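Local coordinates for glycerol uptake operon antiterminator regulatory protein (Listeria monocytogenes str. 4b, PDB 3KTS) that probably regulates transcription of glycerol uptake genes as an antiterminator that responds to glycerol 3-phosphate, at residues Tyr72-Asp75 with Phe76-Glu80; Ile94-Ala97 with Lys98-Met102. All coordinates share one frame; numbering follows the deposited sequence.

Contact 1: Tyr72-Asp75 with Phe76-Glu80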
loop_
_atom_site.group_PDB
_atom_site.type_symbol
_atom_site.label_atom_id
_atom_site.label_comp_id
_atom_site.label_asym_id
_atom_site.label_seq_id
_atom_site.Cartn_x
_atom_site.Cartn_y
_atom_site.Cartn_z
ATOM N N TYR A 72 8.783 12.118 13.597
ATOM C CA TYR A 72 7.807 13.145 13.973
ATOM C C TYR A 72 6.646 13.213 12.992
ATOM O O TYR A 72 5.497 13.463 13.388
ATOM C CB TYR A 72 8.443 14.529 14.016
ATOM C CG TYR A 72 9.789 14.617 14.677
ATOM C CD1 TYR A 72 10.952 14.632 13.916
ATOM C CD2 TYR A 72 9.903 14.723 16.061
ATOM C CE1 TYR A 72 12.191 14.733 14.512
ATOM C CE2 TYR A 72 11.145 14.828 16.668
ATOM C CZ TYR A 72 12.282 14.829 15.885
ATOM O OH TYR A 72 13.523 14.931 16.468
ATOM N N ALA A 73 6.964 13.012 11.714
ATOM C CA ALA A 73 5.970 13.011 10.652
ATOM C C ALA A 73 5.076 11.779 10.718
ATOM O O ALA A 73 3.889 11.858 10.406
ATOM C CB ALA A 73 6.642 13.096 9.315
ATOM N N ILE A 74 5.646 10.653 11.135
ATOM C CA ILE A 74 4.884 9.412 11.256
ATOM C C ILE A 74 3.998 9.479 12.493
ATOM O O ILE A 74 2.836 9.066 12.449
ATOM C CB ILE A 74 5.806 8.163 11.235
ATOM C CG1 ILE A 74 6.553 8.080 9.897
ATOM C CG2 ILE A 74 5.022 6.869 11.465
ATOM C CD1 ILE A 74 5.693 8.329 8.645
ATOM N N ASP A 75 4.547 10.044 13.571
ATOM C CA ASP A 75 3.791 10.392 14.782
ATOM C C ASP A 75 2.525 11.187 14.457
ATOM O O ASP A 75 1.451 10.858 14.948
ATOM C CB ASP A 75 4.673 11.184 15.757
ATOM C CG ASP A 75 5.631 10.296 16.530
ATOM O OD1 ASP A 75 5.221 9.173 16.891
ATOM O OD2 ASP A 75 6.785 10.719 16.785
ATOM N N PHE A 76 2.675 12.208 13.612
ATOM C CA PHE A 76 1.578 13.049 13.121
ATOM C C PHE A 76 0.516 12.256 12.366
ATOM O O PHE A 76 -0.681 12.481 12.551
ATOM C CB PHE A 76 2.160 14.143 12.225
ATOM C CG PHE A 76 1.138 15.014 11.543
ATOM C CD1 PHE A 76 1.010 14.992 10.156
ATOM C CD2 PHE A 76 0.335 15.882 12.274
ATOM C CE1 PHE A 76 0.089 15.803 9.511
ATOM C CE2 PHE A 76 -0.595 16.693 11.639
ATOM C CZ PHE A 76 -0.710 16.664 10.254
ATOM N N LEU A 77 0.963 11.324 11.531
ATOM C CA LEU A 77 0.056 10.494 10.747
ATOM C C LEU A 77 -0.739 9.549 11.622
ATOM O O LEU A 77 -1.900 9.277 11.337
ATOM C CB LEU A 77 0.818 9.696 9.691
ATOM C CG LEU A 77 1.544 10.464 8.589
ATOM C CD1 LEU A 77 2.129 9.482 7.601
ATOM C CD2 LEU A 77 0.621 11.450 7.888
ATOM N N CYS A 78 -0.112 9.070 12.691
ATOM C CA CYS A 78 -0.719 8.073 13.568
ATOM C C CYS A 78 -1.607 8.668 14.653
ATOM O O CYS A 78 -2.630 8.081 15.009
ATOM C CB CYS A 78 0.364 7.219 14.216
ATOM S SG CYS A 78 1.312 6.223 13.049
ATOM N N THR A 79 -1.209 9.823 15.182
ATOM C CA THR A 79 -1.941 10.471 16.270
ATOM C C THR A 79 -2.964 11.501 15.787
ATOM O O THR A 79 -4.018 11.652 16.403
ATOM C CB THR A 79 -0.996 11.139 17.311
ATOM O OG1 THR A 79 -0.200 12.149 16.673
ATOM C CG2 THR A 79 -0.083 10.106 17.974
ATOM N N GLU A 80 -2.671 12.199 14.691
ATOM C CA GLU A 80 -3.541 13.298 14.246
ATOM C C GLU A 80 -4.228 13.149 12.892
ATOM O O GLU A 80 -5.201 13.853 12.626
ATOM C CB GLU A 80 -2.815 14.647 14.329
ATOM C CG GLU A 80 -2.841 15.268 15.723
ATOM C CD GLU A 80 -3.195 16.753 15.715
ATOM O OE1 GLU A 80 -3.596 17.271 16.782
ATOM O OE2 GLU A 80 -3.084 17.403 14.650
#

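Contact 2: Ile94-Ala97 with Lys98-Met102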
loop_
_atom_site.group_PDB
_atom_site.type_symbol
_atom_site.label_atom_id
_atom_site.label_comp_id
_atom_site.label_asym_id
_atom_site.label_seq_id
_atom_site.Cartn_x
_atom_site.Cartn_y
_atom_site.Cartn_z
ATOM N N ILE A 94 8.369 2.330 9.148
ATOM C CA ILE A 94 7.719 1.048 9.408
ATOM C C ILE A 94 7.858 0.682 10.888
ATOM O O ILE A 94 6.910 0.177 11.496
ATOM C CB ILE A 94 8.296 -0.075 8.497
ATOM C CG1 ILE A 94 8.103 0.265 7.011
ATOM C CG2 ILE A 94 7.685 -1.440 8.827
ATOM C CD1 ILE A 94 6.652 0.339 6.545
ATOM N N MET A 95 9.034 0.967 11.454
ATOM C CA MET A 95 9.303 0.754 12.881
ATOM C C MET A 95 8.405 1.631 13.745
ATOM O O MET A 95 7.808 1.154 14.703
ATOM C CB MET A 95 10.784 1.004 13.219
ATOM C CG MET A 95 11.746 0.039 12.537
ATOM S SD MET A 95 13.481 0.039 13.075
ATOM C CE MET A 95 13.979 1.757 12.952
ATOM N N LYS A 96 8.297 2.904 13.377
ATOM C CA LYS A 96 7.490 3.862 14.119
ATOM C C LYS A 96 5.997 3.542 14.071
ATOM O O LYS A 96 5.319 3.625 15.100
ATOM C CB LYS A 96 7.740 5.290 13.625
ATOM C CG LYS A 96 7.352 6.361 14.637
ATOM C CD LYS A 96 8.325 6.385 15.813
ATOM C CE LYS A 96 7.710 7.042 17.028
ATOM N NZ LYS A 96 8.742 7.544 17.973
ATOM N N ALA A 97 5.500 3.170 12.890
ATOM C CA ALA A 97 4.081 2.852 12.715
ATOM C C ALA A 97 3.684 1.647 13.556
ATOM O O ALA A 97 2.589 1.600 14.114
ATOM C CB ALA A 97 3.761 2.605 11.262
ATOM N N LYS A 98 4.601 0.691 13.662
ATOM C CA LYS A 98 4.402 -0.490 14.496
ATOM C C LYS A 98 4.310 -0.174 15.988
ATOM O O LYS A 98 3.655 -0.903 16.725
ATOM C CB LYS A 98 5.494 -1.521 14.227
ATOM C CG LYS A 98 5.219 -2.391 12.998
ATOM C CD LYS A 98 6.412 -3.269 12.652
ATOM C CE LYS A 98 6.579 -4.414 13.630
ATOM N NZ LYS A 98 7.903 -5.053 13.451
ATOM N N GLN A 99 4.949 0.912 16.425
ATOM C CA GLN A 99 4.843 1.357 17.818
ATOM C C GLN A 99 3.441 1.876 18.110
ATOM O O GLN A 99 2.921 1.682 19.207
ATOM C CB GLN A 99 5.879 2.438 18.152
ATOM C CG GLN A 99 7.316 2.023 17.918
ATOM C CD GLN A 99 8.324 2.880 18.671
ATOM O OE1 GLN A 99 8.365 4.102 18.520
ATOM N NE2 GLN A 99 9.156 2.230 19.477
ATOM N N HIS A 100 2.834 2.520 17.115
ATOM C CA HIS A 100 1.493 3.081 17.237
ATOM C C HIS A 100 0.422 2.078 16.854
ATOM O O HIS A 100 -0.740 2.458 16.675
ATOM C CB HIS A 100 1.342 4.307 16.341
ATOM C CG HIS A 100 2.156 5.481 16.776
ATOM N ND1 HIS A 100 1.669 6.451 17.624
ATOM C CD2 HIS A 100 3.422 5.849 16.470
ATOM C CE1 HIS A 100 2.600 7.365 17.826
ATOM N NE2 HIS A 100 3.674 7.024 17.137
ATOM N N LYS A 101 0.822 0.811 16.721
ATOM C CA LYS A 101 -0.061 -0.295 16.330
ATOM C C LYS A 101 -0.803 -0.006 15.020
ATOM O O LYS A 101 -2.004 -0.257 14.903
ATOM C CB LYS A 101 -1.023 -0.676 17.469
ATOM C CG LYS A 101 -0.337 -0.948 18.808
ATOM C CD LYS A 101 -1.311 -1.526 19.823
ATOM C CE LYS A 101 -0.640 -1.732 21.177
ATOM N NZ LYS A 101 -1.627 -2.096 22.237
ATOM N N MET A 102 -0.064 0.545 14.053
ATOM C CA MET A 102 -0.563 0.829 12.711
ATOM C C MET A 102 -0.180 -0.272 11.747
ATOM O O MET A 102 0.857 -0.926 11.910
ATOM C CB MET A 102 0.024 2.131 12.187
ATOM C CG MET A 102 -0.902 3.296 12.262
ATOM S SD MET A 102 -1.919 3.502 10.792
ATOM C CE MET A 102 -2.419 5.165 11.164
#

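Contact 1: Tyr72-Asp75 with Phe76-Glu80
Thr79 reaches back over one turn of the helix to the carbonyl of Asp75, and its side chain meets that oxygen with every heavy atom it has. CB lies 3.4 Å from Asp75 O, and the methyl CG2 stands about as near. The hydroxyl goes further: with chi1 at 61°, OG1 sits between its own backbone N and carbonyl carbon and turns back along the helix, donating to Asp75 O at 2.7 Å. It comes from above the carbonyl plane, 42° out of it, whereas Thr79 N approaches the same oxygen nearly along the C=O axis at 2.9 Å. Two donors from one residue thus grip a single acceptor, a common way for a helical threonine to satisfy its hydroxyl donor on the backbone.

The turns before it are held by Phe76 N to Tyr72 O, Leu77 N to Ala73 O and Cys78 N to Ile74 O. On the inward side, Ile74 CD1 touches Leu77 CD1 at 3.9 Å, the two side chains crossing at a slant, and both residues continue onto Ala61. Ile74 also reaches Ala93 and Lys96 of the next helix. On the flank toward His100, Ile74 CG2 packs against Cys78 SG at 4.1 Å. The carboxylate of Asp75 looks the same way, to His100. One face of this helix, with Ile74 and Leu77, is buried, while Thr79 lies exposed with its hydroxyl folded onto the i-4 carbonyl, an arrangement consistent with an outer helix of a TIM barrel.

Contact 2: Ile94-Ala97 with Lys98-Met102
Lys96 carries its CG opposite the backbone N (chi1 -159°) and then bends at chi2 (71°), while Gln99, one turn on, sets CG anti to its own carbonyl carbon and runs extended. The two side chains slant across one another, so that the amide oxygen of Gln99 lies beside the end of the lysine: OE1 is 3.4 Å from Lys96 CE. The charged partner of Lys96 NZ is Asp75 OD2, in a long, weak ion pair. Lys96 O lies at the edge of the His100 ring and close to its plane, 3.2 Å from His100 CD2. On the ring's far nitrogen, NE2 makes a probable hydrogen bond to Asp75 OD1 in the neighbouring helix, which would restrain the rotation of the ring.

Along the backbone the helical pattern fades. Lys98 N still donates to Ile94 O at 3.2 Å, but the bonds of Gln99 N to Met95 O and of His100 N to Lys96 O are weak. A firmer one follows, from Met102 N to Ala97 O at 2.9 Å, with Lys101 N making a weak bond to Lys98 O. Beneath them Ala97 CB packs on Met102 CB at 3.9 Å, and Ala97 also rests on Ala104. Lys98 sends NZ to the carbonyls of Val126 and Gln127. Lys101, with a positive phi of 54°, is the C-prime residue: this is a Schellman motif with its apolar contact, ending the helix of a beta-alpha-beta unit just before strand 103-109.

Overall arrangement
From the N terminus, the chain first meets contact 1 within helix 71-81, passes through strand 85-88 and then enters contact 2 in helix 91-99 and the turn after it. The two stand in series, neither nested nor crossed, and neither closes a long loop, since each joins neighbouring turns. The centres of contact 1 and contact 2 are about 10 Å apart. Helix 71-81 meets the turn that ends helix 91-99 through the Asp75-His100 pair and through Cys78, packed on His100 and Met102. Each contact orders one of two successive helices, and the side chains between them join these outside the parallel strands, as in a TIM barrel, the clan of this family.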